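Glycerate dehydrogenase related protein (Thermoplasma acidophilum, PDB 3GVX) probably acts as an NAD(P)-dependent oxidoreductase of the D-isomer specific 2-hydroxyacid dehydrogenase family, reducing substrates such as glyoxylate or hydroxypyruvate. Local coordinates at residues B[234-237]-B[241-244]; B[71-76]-B[277-282]; B[88-93]-B[142-147]; B[190-195]-B[216-221]; B[12-17]-B[26-31]. One frame throughout, in Å; residues are numbered along the deposited sequence.

In the fold
The five contacts sample both halves of a two-domain dehydrogenase. Contact 5 comes first along the chain, wholly ahead of contact 2. Contact 2, bringing strand 73-75 and the end of helix 266-279 together across some 200 residues, encloses contacts 3, 4 and 1 in that order. Contacts 2 and 5 both reach the five-stranded parallel sheet, at its two outermost strands, with centres 18 Å apart. Contacts 3, 4 and 1 belong to the nucleotide-binding half with its seven-stranded sheet; contact 4 meets contact 1 through the salt bridge of K216 with E244. The centres of contacts 4 and 5 lie 51 Å apart, consistent with the bilobal shape of this family.

Contact 1 of 5, residues B[234-237]-B[241-244]; sequences DVWW and EITE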
# COMPACT_ATOMS: atom_id res chain seq x y z
N ASP B 234 2.71 -10.69 12.41
CA ASP B 234 1.47 -10.38 13.08
C ASP B 234 1.14 -11.55 14.00
O ASP B 234 0.13 -11.52 14.69
CB ASP B 234 0.36 -10.17 12.06
CG ASP B 234 -0.96 -9.86 12.72
OD1 ASP B 234 -1.02 -8.92 13.55
OD2 ASP B 234 -1.94 -10.56 12.40
N VAL B 235 2.00 -12.56 14.02
CA VAL B 235 1.78 -13.74 14.86
C VAL B 235 3.05 -14.18 15.57
O VAL B 235 4.11 -14.30 14.96
CB VAL B 235 1.25 -14.92 14.05
CG1 VAL B 235 -0.05 -14.55 13.36
CG2 VAL B 235 2.32 -15.40 13.08
N TRP B 236 2.92 -14.44 16.86
CA TRP B 236 4.06 -14.87 17.63
C TRP B 236 3.81 -16.25 18.22
O TRP B 236 2.67 -16.69 18.30
CB TRP B 236 4.33 -13.84 18.72
CG TRP B 236 5.67 -13.97 19.28
CD1 TRP B 236 6.00 -14.59 20.44
CD2 TRP B 236 6.89 -13.51 18.71
NE1 TRP B 236 7.35 -14.56 20.63
CE2 TRP B 236 7.93 -13.90 19.58
CE3 TRP B 236 7.22 -12.82 17.54
CZ2 TRP B 236 9.27 -13.62 19.33
CZ3 TRP B 236 8.55 -12.54 17.29
CH2 TRP B 236 9.56 -12.94 18.19
N TRP B 237 4.86 -16.95 18.64
CA TRP B 237 4.63 -18.26 19.21
C TRP B 237 3.98 -18.12 20.58
O TRP B 237 4.19 -17.14 21.31
CB TRP B 237 5.93 -19.06 19.31
CG TRP B 237 6.65 -19.19 18.01
CD1 TRP B 237 6.59 -20.23 17.14
CD2 TRP B 237 7.51 -18.21 17.42
NE1 TRP B 237 7.38 -19.98 16.05
CE2 TRP B 237 7.96 -18.75 16.20
CE3 TRP B 237 7.96 -16.95 17.82
CZ2 TRP B 237 8.82 -18.05 15.35
CZ3 TRP B 237 8.82 -16.26 16.98
CH2 TRP B 237 9.24 -16.81 15.76
N GLU B 241 1.29 -15.68 25.91
CA GLU B 241 2.53 -15.75 26.69
C GLU B 241 3.71 -15.55 25.74
O GLU B 241 4.54 -16.44 25.54
CB GLU B 241 2.64 -17.13 27.33
CG GLU B 241 1.32 -17.66 27.80
CD GLU B 241 1.24 -19.15 27.58
OE1 GLU B 241 0.68 -19.57 26.53
OE2 GLU B 241 1.75 -19.91 28.44
N ILE B 242 3.77 -14.37 25.14
CA ILE B 242 4.82 -14.09 24.18
C ILE B 242 6.17 -13.92 24.87
O ILE B 242 6.26 -13.23 25.88
CB ILE B 242 4.47 -12.84 23.36
CG1 ILE B 242 4.22 -11.64 24.28
CG2 ILE B 242 3.25 -13.13 22.53
CD1 ILE B 242 3.79 -10.39 23.56
N THR B 243 7.22 -14.48 24.41
CA THR B 243 8.42 -14.22 24.99
C THR B 243 9.50 -13.92 24.07
O THR B 243 9.53 -14.42 23.12
CB THR B 243 8.86 -15.50 25.83
OG1 THR B 243 9.07 -16.61 25.02
CG2 THR B 243 7.86 -15.83 26.69
N GLU B 244 10.48 -13.15 24.35
CA GLU B 244 11.65 -13.24 23.56
C GLU B 244 11.47 -12.30 22.35
O GLU B 244 12.08 -12.19 21.43
CB GLU B 244 11.81 -14.66 23.23
CG GLU B 244 13.17 -15.22 23.35
CD GLU B 244 13.30 -16.69 22.98
OE1 GLU B 244 14.28 -17.22 22.58
OE2 GLU B 244 12.41 -17.40 23.15
O HOH W 1 6.95 -16.68 22.86
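W236 and I242 make the apolar part of this contact, their side chains crossing at about a right angle. The indole brings its five-membered ring: CD1 of W236 lies 3.7 Å from CB of I242, and the methyl CG2 of I242 sits equally near. With CG anti to the backbone N (chi1 -163°), the pyrrole side of the W236 ring lies against I242 and T243. I242 also packs on G110 of the second subunit. A face of the same indole takes CZ3 of W237, 3.4 Å above the plane and displaced to the rim.

The polar part is built round the indole nitrogen. NE1 of W236 gives a weak, bent hydrogen bond to O of T243, 3.3 Å away at 142°, the oxygen lying at the ring edge near its plane. A water bridges the two segments. It accepts from N of T243 at 2.7 Å and, more weakly, from NE1 of W236, and donates to O of W237 at 3.2 Å. The other indole nitrogen, that of W237, bonds instead to O of V214. A phenylalanine in place of W236 would probably keep part of the packing but leave O of T243 without its indole donor and cost the water one of its two N-H partners.

Both segments belong to the loop joining strands 230-233 and 250-252 of the nucleotide-binding domain. Tryptophan suits the position because one side chain offers both a broad apolar surface and an N-H. The chemistry implies an irregular turn held by one Trp-Ile touch, one weak direct N-H...O bond and a bridging water, with no backbone-to-backbone bond across it.

Contact 2 of 5, residues B[71-76]-B[277-282]; sequences NVVLCS and RNFFEG
A cysteine sulfur beside an aromatic ring marks the join between C75 and F279: SG of C75 lies 5.2 Å from the centroid of the F279 ring, 45° off its normal and so neither squarely over the face nor at the edge. SG of C75 stands 4.3 Å from CD1 of F279. V73, two residues earlier, makes the closer touch, with its CG1 at 3.9 Å from CE1 of F279, while its CB faces CZ. The phenyl group reaches the strand because its CG stands anti to the backbone N (chi1 -180°), and M52 of the adjoining strand 52-55 meets it as well. Strand 73-75 is an outermost strand of the parallel sheet in the domain built from both ends of the chain, and helix 266-279 sets F279, near its end, against it. A compact valine and cysteine leave room for the large ring. The helix closes in a Schellman motif, with N of G282 bonded weakly to O of F279; positive phi makes glycine the natural residue at that position. R277 and E281, four residues apart at this helix end, form a salt bridge, NH2 of R277 to OE2 of E281 at 3.1 Å, the oxygen lying close to the guanidinium plane.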
# COMPACT_ATOMS: atom_id res chain seq x y z
N ASN B 71 -29.32 -28.83 -6.12
CA ASN B 71 -29.36 -27.73 -7.09
C ASN B 71 -29.10 -26.34 -6.51
O ASN B 71 -28.90 -25.38 -7.25
CB ASN B 71 -30.70 -27.70 -7.79
CG ASN B 71 -31.85 -27.51 -6.83
OD1 ASN B 71 -32.11 -28.36 -5.98
ND2 ASN B 71 -32.53 -26.39 -6.95
N VAL B 72 -29.10 -26.24 -5.19
CA VAL B 72 -28.90 -24.97 -4.50
C VAL B 72 -27.44 -24.70 -4.16
O VAL B 72 -26.79 -25.48 -3.45
CB VAL B 72 -29.74 -24.90 -3.19
CG1 VAL B 72 -29.62 -23.51 -2.57
CG2 VAL B 72 -31.20 -25.26 -3.50
N VAL B 73 -26.94 -23.59 -4.65
CA VAL B 73 -25.56 -23.22 -4.41
C VAL B 73 -25.39 -22.41 -3.13
O VAL B 73 -26.06 -21.39 -2.92
CB VAL B 73 -25.00 -22.43 -5.61
CG1 VAL B 73 -23.61 -21.88 -5.29
CG2 VAL B 73 -24.96 -23.35 -6.85
N LEU B 74 -24.50 -22.88 -2.27
CA LEU B 74 -24.22 -22.19 -1.02
C LEU B 74 -22.91 -21.42 -1.17
O LEU B 74 -21.88 -21.99 -1.49
CB LEU B 74 -24.07 -23.19 0.13
CG LEU B 74 -23.62 -22.59 1.48
CD1 LEU B 74 -24.68 -21.65 2.06
CD2 LEU B 74 -23.30 -23.75 2.45
N CYS B 75 -22.97 -20.11 -0.94
CA CYS B 75 -21.80 -19.26 -1.01
C CYS B 75 -21.54 -18.66 0.36
O CYS B 75 -22.46 -18.46 1.15
CB CYS B 75 -22.02 -18.12 -2.01
SG CYS B 75 -22.46 -18.65 -3.64
N SER B 76 -20.27 -18.38 0.65
CA SER B 76 -19.93 -17.78 1.92
C SER B 76 -19.33 -16.40 1.63
O SER B 76 -19.22 -16.00 0.48
CB SER B 76 -18.97 -18.66 2.72
OG SER B 76 -17.74 -18.83 2.06
N ARG B 277 -25.14 -10.28 -6.49
CA ARG B 277 -25.29 -9.61 -7.75
C ARG B 277 -24.37 -10.23 -8.80
O ARG B 277 -24.77 -10.45 -9.94
CB ARG B 277 -25.02 -8.12 -7.53
CG ARG B 277 -24.02 -7.47 -8.43
CD ARG B 277 -24.59 -6.15 -8.88
NE ARG B 277 -25.23 -6.26 -10.19
CZ ARG B 277 -26.01 -5.33 -10.72
NH1 ARG B 277 -26.28 -4.22 -10.05
NH2 ARG B 277 -26.50 -5.50 -11.95
N ASN B 278 -23.15 -10.53 -8.40
CA ASN B 278 -22.17 -11.14 -9.29
C ASN B 278 -22.55 -12.55 -9.65
O ASN B 278 -22.34 -13.00 -10.77
CB ASN B 278 -20.80 -11.14 -8.65
CG ASN B 278 -20.20 -9.77 -8.57
OD1 ASN B 278 -19.17 -9.56 -7.94
ND2 ASN B 278 -20.85 -8.82 -9.22
N PHE B 279 -23.12 -13.26 -8.69
CA PHE B 279 -23.54 -14.61 -8.92
C PHE B 279 -24.56 -14.64 -10.02
O PHE B 279 -24.54 -15.53 -10.87
CB PHE B 279 -24.14 -15.22 -7.66
CG PHE B 279 -24.59 -16.64 -7.84
CD1 PHE B 279 -23.71 -17.70 -7.69
CD2 PHE B 279 -25.90 -16.92 -8.21
CE1 PHE B 279 -24.12 -19.01 -7.90
CE2 PHE B 279 -26.32 -18.22 -8.42
CZ PHE B 279 -25.44 -19.26 -8.27
N PHE B 280 -25.47 -13.68 -10.03
CA PHE B 280 -26.49 -13.68 -11.05
C PHE B 280 -26.13 -13.12 -12.42
O PHE B 280 -26.93 -13.20 -13.34
CB PHE B 280 -27.80 -13.11 -10.50
CG PHE B 280 -28.51 -14.09 -9.60
CD1 PHE B 280 -28.44 -13.98 -8.22
CD2 PHE B 280 -29.12 -15.21 -10.15
CE1 PHE B 280 -28.96 -14.97 -7.39
CE2 PHE B 280 -29.65 -16.21 -9.32
CZ PHE B 280 -29.57 -16.08 -7.94
N GLU B 281 -24.93 -12.56 -12.56
CA GLU B 281 -24.46 -12.09 -13.86
C GLU B 281 -23.77 -13.34 -14.37
O GLU B 281 -23.53 -13.51 -15.57
CB GLU B 281 -23.39 -10.99 -13.75
CG GLU B 281 -23.71 -9.89 -12.78
CD GLU B 281 -25.02 -9.21 -13.09
OE1 GLU B 281 -26.02 -9.93 -13.32
OE2 GLU B 281 -25.05 -7.96 -13.12
N GLY B 282 -23.46 -14.22 -13.42
CA GLY B 282 -22.77 -15.46 -13.68
C GLY B 282 -21.32 -15.32 -13.25
O GLY B 282 -20.43 -15.86 -13.91

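Contact 3 of 5, residues B[88-93]-B[142-147]; sequences HAFALL and KAFGMR. With K (potassium ion), chain D.
The backbones of helix 79-97 and of the turn ending helix 132-143 stay well apart, with F90 and F144 nearest at 10.2 Å between CA atoms, so side chains alone bridge the gap. The rings of F90 and F144 are nearly parallel, at 9°, but so far slid past each other that they barely overlap, their centroids 5.2 Å apart. The nearest atoms are CE1 of F90 and CD2 of F144, 3.6 Å apart. M146, a selenomethionine here, approaches the edge of the F90 ring in a Met-aromatic contact: SE of M146 is 4.0 Å from CE1 of F90. Cutting F90 back to an alanine is likely to open a gap between F144 and the selenium of M146, which would lose their shared neighbour. G145, with positive phi, closes the helix in a Schellman motif; NZ of K142 donates to O of M146 at 3.2 Å and also forms a salt bridge with D161.

On helix 79-97, H88 binds a potassium ion through ND1 at 2.7 Å, with backbone O of V256 and A257 in the same chain, OG1 of T117 of the second subunit, and a water completing the site. Helix 132-143 follows a glycine-rich turn consistent with the dinucleotide-binding Rossmann fold.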
# COMPACT_ATOMS: atom_id res chain seq x y z
N HIS B 88 -2.79 -5.17 6.13
CA HIS B 88 -1.94 -5.17 7.31
C HIS B 88 -0.52 -5.56 6.94
O HIS B 88 0.43 -5.08 7.54
CB HIS B 88 -2.44 -6.12 8.38
CG HIS B 88 -1.75 -5.96 9.69
ND1 HIS B 88 -2.12 -5.01 10.61
CD2 HIS B 88 -0.64 -6.56 10.20
CE1 HIS B 88 -1.28 -5.04 11.63
NE2 HIS B 88 -0.38 -5.97 11.40
N ALA B 89 -0.39 -6.45 5.96
CA ALA B 89 0.91 -6.90 5.51
C ALA B 89 1.66 -5.77 4.81
O ALA B 89 2.86 -5.59 5.02
CB ALA B 89 0.76 -8.11 4.57
N PHE B 90 0.97 -4.98 4.01
CA PHE B 90 1.66 -3.89 3.36
C PHE B 90 2.02 -2.80 4.37
O PHE B 90 3.02 -2.12 4.21
CB PHE B 90 0.85 -3.37 2.16
CG PHE B 90 1.21 -4.04 0.86
CD1 PHE B 90 2.26 -3.57 0.08
CD2 PHE B 90 0.59 -5.21 0.47
CE1 PHE B 90 2.68 -4.27 -1.06
CE2 PHE B 90 1.00 -5.91 -0.66
CZ PHE B 90 2.05 -5.44 -1.43
N ALA B 91 1.23 -2.70 5.44
CA ALA B 91 1.49 -1.72 6.48
C ALA B 91 2.81 -2.03 7.20
O ALA B 91 3.60 -1.12 7.48
CB ALA B 91 0.33 -1.67 7.47
N LEU B 92 3.06 -3.31 7.47
CA LEU B 92 4.31 -3.72 8.13
C LEU B 92 5.46 -3.53 7.18
O LEU B 92 6.52 -3.00 7.52
CB LEU B 92 4.24 -5.19 8.52
CG LEU B 92 3.27 -5.41 9.66
CD1 LEU B 92 2.93 -6.89 9.78
CD2 LEU B 92 3.88 -4.81 10.93
N LEU B 93 5.22 -3.99 5.97
CA LEU B 93 6.17 -3.93 4.87
C LEU B 93 6.70 -2.51 4.66
O LEU B 93 7.91 -2.29 4.64
CB LEU B 93 5.48 -4.42 3.61
CG LEU B 93 6.34 -5.30 2.72
CD1 LEU B 93 5.42 -6.14 1.85
CD2 LEU B 93 7.32 -4.45 1.91
N LYS B 142 1.11 -5.93 -7.44
CA LYS B 142 1.13 -5.56 -8.85
C LYS B 142 0.87 -4.08 -8.98
O LYS B 142 1.47 -3.42 -9.80
CB LYS B 142 0.08 -6.35 -9.66
CG LYS B 142 0.27 -7.86 -9.65
CD LYS B 142 1.70 -8.25 -10.03
CE LYS B 142 2.10 -7.76 -11.42
NZ LYS B 142 3.53 -8.10 -11.71
N ALA B 143 -0.03 -3.56 -8.16
CA ALA B 143 -0.34 -2.14 -8.18
C ALA B 143 0.89 -1.31 -7.80
O ALA B 143 1.16 -0.27 -8.38
CB ALA B 143 -1.49 -1.84 -7.24
N PHE B 144 1.65 -1.80 -6.82
CA PHE B 144 2.86 -1.12 -6.37
C PHE B 144 4.00 -1.30 -7.37
O PHE B 144 5.10 -0.79 -7.17
CB PHE B 144 3.29 -1.62 -4.98
CG PHE B 144 2.64 -0.89 -3.84
CD1 PHE B 144 3.05 0.37 -3.49
CD2 PHE B 144 1.60 -1.47 -3.13
CE1 PHE B 144 2.44 1.05 -2.46
CE2 PHE B 144 0.99 -0.78 -2.09
CZ PHE B 144 1.42 0.48 -1.76
N GLY B 145 3.73 -2.03 -8.44
CA GLY B 145 4.74 -2.28 -9.44
C GLY B 145 5.71 -3.39 -9.09
O GLY B 145 6.76 -3.52 -9.69
N MSE B 146 5.36 -4.23 -8.13
CA MSE B 146 6.25 -5.30 -7.74
C MSE B 146 6.11 -6.48 -8.68
O MSE B 146 5.11 -6.62 -9.36
CB MSE B 146 5.95 -5.74 -6.32
CG MSE B 146 5.73 -4.58 -5.36
SE MSE B 146 5.63 -5.17 -3.65
CE MSE B 146 7.18 -5.50 -3.36
N ARG B 147 7.12 -7.34 -8.68
CA ARG B 147 7.12 -8.55 -9.48
C ARG B 147 6.71 -9.61 -8.45
O ARG B 147 7.12 -9.54 -7.30
CB ARG B 147 8.54 -8.80 -9.99
CG ARG B 147 8.76 -10.09 -10.74
CD ARG B 147 10.25 -10.24 -11.12
NE ARG B 147 10.47 -11.36 -12.02
CZ ARG B 147 9.89 -11.47 -13.21
NH1 ARG B 147 9.05 -10.52 -13.64
NH2 ARG B 147 10.13 -12.53 -13.97
K K D . -4.82 -4.98 10.54
O HOH W 2 -5.67 -4.40 8.19

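Contact 4 of 5, residues B[190-195]-B[216-221]; sequences MVNSRL and KPDMIG
D218, in the first turn of helix 216-225, reaches across to S193 at the start of the short helix 193-196, both in the nucleotide-binding Rossmann-type domain. Its OD2 takes the nearly straight bond from N of S193, at 2.9 Å and 170°, arriving on the anti side of the carboxylate. This amide belongs to the first turn of a helix, where no earlier carbonyl can serve it, so an aspartate suits the place. The negative charge also lies by the positive end of the helix dipole, which probably favours the ionised form. OG of S193 comes within 3.1 Å of the same OD2, a weak bond and an unsettled one, because the hydroxyl proton has another acceptor within reach.

N192 is the N-cap of the same helix: its OD1 accepts from N of L195 at 3.0 Å. CG of N192 sits between the backbone N and the carbonyl carbon (chi1 61°), which brings OD1 to that amide. N of D218 is satisfied by OG of S215. Apart from these polar bonds, V191 and the selenomethionine M219 supply a looser apolar touch, CG1 of V191 to CE of M219 at 4.3 Å. A water completes the join, 2.7 Å from OG of S193 and donating to the backbone O of D218.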
# COMPACT_ATOMS: atom_id res chain seq x y z
N MSE B 190 8.61 -25.30 8.98
CA MSE B 190 9.02 -25.13 7.60
C MSE B 190 10.11 -24.08 7.38
O MSE B 190 11.08 -24.32 6.66
CB MSE B 190 7.79 -24.78 6.77
CG MSE B 190 8.04 -24.29 5.38
SE MSE B 190 6.42 -24.11 4.62
CE MSE B 190 6.81 -24.48 3.00
N VAL B 191 9.94 -22.92 7.99
CA VAL B 191 10.93 -21.86 7.85
C VAL B 191 12.07 -22.15 8.82
O VAL B 191 11.96 -21.85 10.01
CB VAL B 191 10.33 -20.48 8.18
CG1 VAL B 191 11.38 -19.38 7.96
CG2 VAL B 191 9.08 -20.23 7.35
N ASN B 192 13.14 -22.76 8.33
CA ASN B 192 14.25 -23.07 9.22
C ASN B 192 15.63 -22.60 8.78
O ASN B 192 15.81 -22.12 7.66
CB ASN B 192 14.29 -24.58 9.52
CG ASN B 192 14.49 -25.42 8.28
OD1 ASN B 192 15.01 -24.94 7.27
ND2 ASN B 192 14.10 -26.68 8.36
N SER B 193 16.59 -22.72 9.70
CA SER B 193 17.98 -22.34 9.45
C SER B 193 18.34 -22.66 8.03
O SER B 193 18.92 -21.83 7.32
CB SER B 193 18.92 -23.11 10.38
OG SER B 193 18.86 -22.68 11.72
N ARG B 194 18.00 -23.86 7.60
CA ARG B 194 18.33 -24.29 6.26
C ARG B 194 17.65 -23.48 5.16
O ARG B 194 18.27 -23.17 4.15
CB ARG B 194 18.04 -25.77 6.06
CG ARG B 194 18.85 -26.32 4.93
CD ARG B 194 18.09 -27.32 4.08
NE ARG B 194 16.85 -26.77 3.53
CZ ARG B 194 16.76 -25.71 2.72
NH1 ARG B 194 17.85 -25.04 2.36
NH2 ARG B 194 15.57 -25.34 2.25
N LEU B 195 16.37 -23.17 5.34
CA LEU B 195 15.65 -22.38 4.34
C LEU B 195 16.12 -20.92 4.35
O LEU B 195 16.35 -20.33 3.30
CB LEU B 195 14.14 -22.46 4.58
CG LEU B 195 13.25 -21.49 3.78
CD1 LEU B 195 13.43 -21.71 2.28
CD2 LEU B 195 11.81 -21.69 4.24
N LYS B 216 10.98 -21.19 15.80
CA LYS B 216 11.34 -20.08 16.65
C LYS B 216 12.84 -19.91 16.91
O LYS B 216 13.37 -18.82 16.69
CB LYS B 216 10.60 -20.19 17.96
CG LYS B 216 10.97 -19.07 18.87
CD LYS B 216 9.92 -18.86 19.90
CE LYS B 216 10.39 -17.82 20.85
NZ LYS B 216 9.46 -17.70 22.00
N PRO B 217 13.54 -20.95 17.39
CA PRO B 217 14.98 -20.76 17.63
C PRO B 217 15.78 -20.47 16.36
O PRO B 217 16.76 -19.73 16.39
CB PRO B 217 15.40 -22.09 18.28
CG PRO B 217 14.11 -22.60 18.89
CD PRO B 217 13.11 -22.28 17.82
N ASP B 218 15.36 -21.05 15.24
CA ASP B 218 16.06 -20.83 13.97
C ASP B 218 15.95 -19.38 13.48
O ASP B 218 16.92 -18.80 13.00
CB ASP B 218 15.55 -21.80 12.90
CG ASP B 218 15.95 -23.24 13.18
OD1 ASP B 218 16.10 -23.59 14.36
OD2 ASP B 218 16.10 -24.02 12.21
N MSE B 219 14.76 -18.80 13.62
CA MSE B 219 14.53 -17.43 13.19
C MSE B 219 15.27 -16.46 14.10
O MSE B 219 15.96 -15.56 13.63
CB MSE B 219 13.03 -17.12 13.18
CG MSE B 219 12.66 -15.68 12.86
SE MSE B 219 13.50 -15.00 11.42
CE MSE B 219 12.88 -15.95 10.06
N ILE B 220 15.13 -16.66 15.40
CA ILE B 220 15.80 -15.79 16.36
C ILE B 220 17.31 -15.90 16.24
O ILE B 220 18.03 -14.93 16.50
CB ILE B 220 15.39 -16.14 17.80
CG1 ILE B 220 13.94 -15.72 18.01
CG2 ILE B 220 16.37 -15.52 18.79
CD1 ILE B 220 13.56 -15.36 19.41
N GLY B 221 17.78 -17.06 15.82
CA GLY B 221 19.21 -17.26 15.66
C GLY B 221 19.69 -16.63 14.39
O GLY B 221 20.77 -16.03 14.34
O HOH W 3 19.06 -20.09 12.59

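Contact 5 of 5, residues B[12-17]-B[26-31]; sequences HVREIA and LHWYPD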
# COMPACT_ATOMS: atom_id res chain seq x y z
N HIS B 12 -29.44 1.02 7.26
CA HIS B 12 -28.08 1.08 6.72
C HIS B 12 -27.89 -0.11 5.79
O HIS B 12 -27.54 0.03 4.61
CB HIS B 12 -27.04 1.01 7.84
CG HIS B 12 -25.67 1.43 7.41
ND1 HIS B 12 -24.59 1.46 8.27
CD2 HIS B 12 -25.21 1.88 6.22
CE1 HIS B 12 -23.53 1.90 7.62
NE2 HIS B 12 -23.88 2.16 6.37
N VAL B 13 -28.13 -1.29 6.34
CA VAL B 13 -28.03 -2.52 5.60
C VAL B 13 -28.93 -2.39 4.38
O VAL B 13 -28.52 -2.63 3.25
CB VAL B 13 -28.44 -3.71 6.49
CG1 VAL B 13 -28.30 -5.02 5.74
CG2 VAL B 13 -27.61 -3.70 7.79
N ARG B 14 -30.16 -1.95 4.60
CA ARG B 14 -31.10 -1.79 3.51
C ARG B 14 -30.63 -0.88 2.39
O ARG B 14 -30.80 -1.21 1.23
CB ARG B 14 -32.45 -1.32 4.03
CG ARG B 14 -33.45 -2.42 4.22
CD ARG B 14 -34.07 -2.38 5.58
NE ARG B 14 -35.39 -3.00 5.53
CZ ARG B 14 -35.92 -3.75 6.49
NH1 ARG B 14 -35.24 -3.99 7.59
NH2 ARG B 14 -37.13 -4.25 6.34
N GLU B 15 -30.05 0.27 2.72
CA GLU B 15 -29.58 1.17 1.67
C GLU B 15 -28.52 0.49 0.82
O GLU B 15 -28.61 0.48 -0.40
CB GLU B 15 -29.00 2.48 2.22
CG GLU B 15 -28.77 3.49 1.08
CD GLU B 15 -28.00 4.75 1.47
OE1 GLU B 15 -27.81 5.62 0.59
OE2 GLU B 15 -27.59 4.88 2.65
N ILE B 16 -27.50 -0.05 1.49
CA ILE B 16 -26.42 -0.76 0.83
C ILE B 16 -27.03 -1.75 -0.15
O ILE B 16 -26.66 -1.82 -1.32
CB ILE B 16 -25.58 -1.57 1.84
CG1 ILE B 16 -24.96 -0.62 2.86
CG2 ILE B 16 -24.57 -2.43 1.11
CD1 ILE B 16 -24.02 -1.29 3.84
N ALA B 17 -27.99 -2.52 0.36
CA ALA B 17 -28.70 -3.49 -0.44
C ALA B 17 -29.35 -2.84 -1.65
O ALA B 17 -29.12 -3.28 -2.77
CB ALA B 17 -29.72 -4.23 0.42
N LEU B 26 -36.33 -6.90 -3.67
CA LEU B 26 -35.87 -7.31 -2.36
C LEU B 26 -36.99 -7.57 -1.40
O LEU B 26 -38.04 -6.92 -1.43
CB LEU B 26 -34.95 -6.25 -1.76
CG LEU B 26 -33.82 -5.95 -2.73
CD1 LEU B 26 -33.44 -4.47 -2.60
CD2 LEU B 26 -32.67 -6.93 -2.49
N HIS B 27 -36.77 -8.55 -0.55
CA HIS B 27 -37.73 -8.89 0.45
C HIS B 27 -36.98 -8.98 1.74
O HIS B 27 -35.84 -9.43 1.81
CB HIS B 27 -38.40 -10.20 0.11
CG HIS B 27 -39.13 -10.16 -1.19
ND1 HIS B 27 -40.47 -9.88 -1.29
CD2 HIS B 27 -38.68 -10.30 -2.46
CE1 HIS B 27 -40.82 -9.84 -2.56
NE2 HIS B 27 -39.76 -10.10 -3.29
N TRP B 28 -37.65 -8.51 2.78
CA TRP B 28 -37.05 -8.49 4.07
C TRP B 28 -37.81 -9.24 5.11
O TRP B 28 -39.03 -9.25 5.18
CB TRP B 28 -36.82 -7.06 4.53
CG TRP B 28 -36.03 -6.30 3.55
CD1 TRP B 28 -36.51 -5.69 2.44
CD2 TRP B 28 -34.61 -6.12 3.54
NE1 TRP B 28 -35.49 -5.14 1.73
CE2 TRP B 28 -34.31 -5.38 2.38
CE3 TRP B 28 -33.57 -6.50 4.39
CZ2 TRP B 28 -33.01 -5.02 2.04
CZ3 TRP B 28 -32.28 -6.14 4.05
CH2 TRP B 28 -32.01 -5.40 2.89
N TYR B 29 -37.00 -9.87 5.93
CA TYR B 29 -37.46 -10.63 7.03
C TYR B 29 -38.20 -9.68 7.98
O TYR B 29 -37.77 -8.54 8.17
CB TYR B 29 -36.25 -11.24 7.69
CG TYR B 29 -36.58 -11.88 8.98
CD1 TYR B 29 -37.06 -13.18 9.02
CD2 TYR B 29 -36.44 -11.20 10.17
CE1 TYR B 29 -37.41 -13.78 10.22
CE2 TYR B 29 -36.79 -11.77 11.38
CZ TYR B 29 -37.26 -13.07 11.40
OH TYR B 29 -37.56 -13.67 12.60
N PRO B 30 -39.30 -10.14 8.61
CA PRO B 30 -39.87 -11.48 8.49
C PRO B 30 -40.97 -11.63 7.44
O PRO B 30 -41.87 -12.45 7.60
CB PRO B 30 -40.37 -11.73 9.90
CG PRO B 30 -41.03 -10.39 10.21
CD PRO B 30 -40.07 -9.35 9.59
N ASP B 31 -40.91 -10.86 6.36
CA ASP B 31 -41.92 -11.00 5.32
C ASP B 31 -41.42 -11.89 4.23
O ASP B 31 -41.15 -11.50 3.09
CB ASP B 31 -42.35 -9.65 4.81
CG ASP B 31 -43.08 -8.88 5.87
OD1 ASP B 31 -44.14 -9.35 6.32
OD2 ASP B 31 -42.57 -7.82 6.28
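R14 spreads along W28, its aliphatic part and its guanidinium covering the same face of the indole. CG of R14 stands over the six-membered ring in a CH-pi contact, 3.5 Å from its centroid and 15° off the normal. Further out, the guanidinium stacks on the five-membered end with planes at 17°, an off-centre cation-pi pair in which CZ of R14 is 4.3 Å from that ring's centroid. The two side chains run past each other in opposite directions, so NH2 of R14 ends 3.4 Å from CB of W28. A bend at chi2 lets the arginine follow the ring. Arginine fits here because its methylenes cover carbon while its charged end stays near the surface, NH1 adding a weak bond to O of A9.

The indole edge is met by smaller residues of the helix: CB of A17 lies in its plane, 3.6 Å from CH2 of W28, and V13 is near CZ3. Alanine leaves space for the tryptophan to lie close to the helix. V13 and A17 also touch F273 of helix 266-279. Helix 11-20 runs nearly antiparallel to strand 26-28, at 165° with axes 10.9 Å apart, the arrangement of a beta-alpha-beta crossover whose first strand, 3-5, neighbours 26-28 in the parallel sheet.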